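Local coordinates for Iron(III) ABC transporter, periplasmic iron-compound-binding protein (Vibrio cholerae, PDB 3TEF) that probably captures iron-loaded catecholate siderophores in the periplasm and delivers them to an ABC transporter for iron uptake, at residues F172-N175 with V181-D184. Numbering follows the deposited sequence.
Sequences FGAN and VYKD
Segment 172-175, where strand 168-172 runs into a loop, passes beside the short helix 180-184, the backbones coming nearest where Ala174 CA lies 5.3 Å from Tyr182 CA. This strand-loop-helix connection belongs to the mixed-sheet lobe of a periplasmic binding protein of the solute-binding protein 8 family. Tyr182 lies along the loop: its CB packs on Ala174 CB at 3.7 Å, CD2 lies 3.5 Å from Ala174 N, and CE2 reaches the Gly173 carbonyl carbon. With CG anti to its own carbonyl carbon (chi1 -56°), the ring runs back along the chain toward Phe172. One ring face is covered within the helix itself by Val181 CG1, 3.7 Å above the centre. The hydroxyl stops short of Phe172 O, and a water spans the gap, donating to Phe172 O and to Tyr182 OH, each at 2.7 Å; Tyr182 OH also bonds to Ala159 O in the central strand 158-165. The carboxylate of Glu196 accepts the backbone N-H groups of Gly173 and Asn175, and that of Glu189 accepts Ala174 N-H. Beside Ala174, the extended Lys183 chain passes Ala174 O, with CE 3.2 Å away, and meets the Asn175 side chain at about a right angle. Its ammonium is shared with the backbone carbonyls of Ala109 and Asp110, tying three pieces of chain together. Lys183 NZ donates to Asn175 OD1 at 2.9 Å, nearly in line with the amide C=O (167°).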
ATOM      1  N   PHE A 172      13.654   5.366  -2.901  1.00 25.40           N
ATOM      2  CA  PHE A 172      12.479   5.728  -3.677  1.00 26.01           C
ATOM      3  C   PHE A 172      12.183   7.188  -3.376  1.00 27.11           C
ATOM      4  O   PHE A 172      12.391   7.633  -2.248  1.00 29.39           O
ATOM      5  CB  PHE A 172      11.280   4.900  -3.215  1.00 26.96           C
ATOM      6  CG  PHE A 172      11.386   3.432  -3.520  1.00 26.34           C
ATOM      7  CD1 PHE A 172      10.688   2.889  -4.583  1.00 29.05           C
ATOM      8  CD2 PHE A 172      12.160   2.589  -2.730  1.00 28.20           C
ATOM      9  CE1 PHE A 172      10.766   1.540  -4.869  1.00 31.92           C
ATOM     10  CE2 PHE A 172      12.246   1.230  -3.018  1.00 27.25           C
ATOM     11  CZ  PHE A 172      11.545   0.708  -4.085  1.00 28.53           C
ATOM     12  N   GLY A 173      11.670   7.916  -4.362  1.00 26.85           N
ATOM     13  CA  GLY A 173      11.360   9.326  -4.178  1.00 30.26           C
ATOM     14  C   GLY A 173       9.890   9.675  -4.341  1.00 31.62           C
ATOM     15  O   GLY A 173       9.012   8.816  -4.206  1.00 26.97           O
ATOM     16  N   ALA A 174       9.622  10.941  -4.664  1.00 30.78           N
ATOM     17  CA  ALA A 174       8.256  11.464  -4.683  1.00 29.30           C
ATOM     18  C   ALA A 174       7.362  10.835  -5.749  1.00 29.88           C
ATOM     19  O   ALA A 174       6.142  10.781  -5.592  1.00 28.99           O
ATOM     20  CB  ALA A 174       8.273  12.981  -4.839  1.00 32.92           C
ATOM     21  N   ASN A 175       7.965  10.381  -6.843  1.00 28.57           N
ATOM     22  CA  ASN A 175       7.195   9.823  -7.945  1.00 31.65           C
ATOM     23  C   ASN A 175       7.273   8.307  -7.982  1.00 31.45           C
ATOM     24  O   ASN A 175       7.412   7.689  -9.036  1.00 38.15           O
ATOM     25  CB  ASN A 175       7.642  10.453  -9.261  1.00 32.03           C
ATOM     26  CG  ASN A 175       7.379  11.953  -9.293  1.00 41.13           C
ATOM     27  OD1 ASN A 175       6.283  12.404  -8.962  1.00 43.99           O
ATOM     28  ND2 ASN A 175       8.391  12.729  -9.665  1.00 42.57           N
ATOM     29  N   VAL A 181       4.995   9.875   1.234  1.00 21.89           N
ATOM     30  CA  VAL A 181       5.990  10.509   2.088  1.00 22.57           C
ATOM     31  C   VAL A 181       6.201  11.977   1.712  1.00 24.80           C
ATOM     32  O   VAL A 181       6.319  12.839   2.586  1.00 24.70           O
ATOM     33  CB  VAL A 181       7.344   9.776   2.015  1.00 22.34           C
ATOM     34  CG1 VAL A 181       8.405  10.528   2.806  1.00 24.58           C
ATOM     35  CG2 VAL A 181       7.207   8.339   2.555  1.00 21.24           C
ATOM     36  N   TYR A 182       6.238  12.242   0.412  1.00 25.20           N
ATOM     37  CA  TYR A 182       6.619  13.557  -0.096  1.00 27.88           C
ATOM     38  C   TYR A 182       5.417  14.401  -0.497  1.00 30.82           C
ATOM     39  O   TYR A 182       5.342  15.588  -0.168  1.00 33.49           O
ATOM     40  CB  TYR A 182       7.597  13.382  -1.265  1.00 26.77           C
ATOM     41  CG  TYR A 182       8.787  12.565  -0.831  1.00 28.15           C
ATOM     42  CD1 TYR A 182       9.728  13.107   0.027  1.00 24.89           C
ATOM     43  CD2 TYR A 182       8.934  11.232  -1.212  1.00 26.14           C
ATOM     44  CE1 TYR A 182      10.798  12.378   0.474  1.00 28.54           C
ATOM     45  CE2 TYR A 182      10.015  10.480  -0.758  1.00 26.65           C
ATOM     46  CZ  TYR A 182      10.941  11.064   0.082  1.00 27.92           C
ATOM     47  OH  TYR A 182      12.029  10.356   0.546  1.00 31.44           O
ATOM     48  N   LYS A 183       4.476  13.786  -1.203  1.00 27.89           N
ATOM     49  CA  LYS A 183       3.333  14.508  -1.754  1.00 29.15           C
ATOM     50  C   LYS A 183       2.202  14.720  -0.750  1.00 30.29           C
ATOM     51  O   LYS A 183       1.458  15.701  -0.838  1.00 32.03           O
ATOM     52  CB  LYS A 183       2.806  13.810  -3.011  1.00 32.49           C
ATOM     53  CG  LYS A 183       3.839  13.679  -4.118  1.00 28.52           C
ATOM     54  CD  LYS A 183       3.208  13.317  -5.457  1.00 33.40           C
ATOM     55  CE  LYS A 183       4.282  13.151  -6.527  1.00 32.24           C
ATOM     56  NZ  LYS A 183       3.696  12.914  -7.878  1.00 36.73           N
ATOM     57  N   ASP A 184       2.069  13.804   0.198  1.00 27.20           N
ATOM     58  CA  ASP A 184       0.962  13.856   1.151  1.00 30.05           C
ATOM     59  C   ASP A 184       1.391  14.211   2.554  1.00 30.52           C
ATOM     60  O   ASP A 184       0.695  14.940   3.235  1.00 33.29           O
ATOM     61  CB  ASP A 184       0.203  12.531   1.169  1.00 27.38           C
ATOM     62  CG  ASP A 184      -0.321  12.152  -0.194  1.00 29.20           C
ATOM     63  OD1 ASP A 184      -0.857  13.034  -0.897  1.00 33.23           O
ATOM     64  OD2 ASP A 184      -0.185  10.973  -0.576  1.00 31.25           O
TER
HETATM   65  O   HOH W   1      14.052   9.014  -0.632  1.00 30.74           O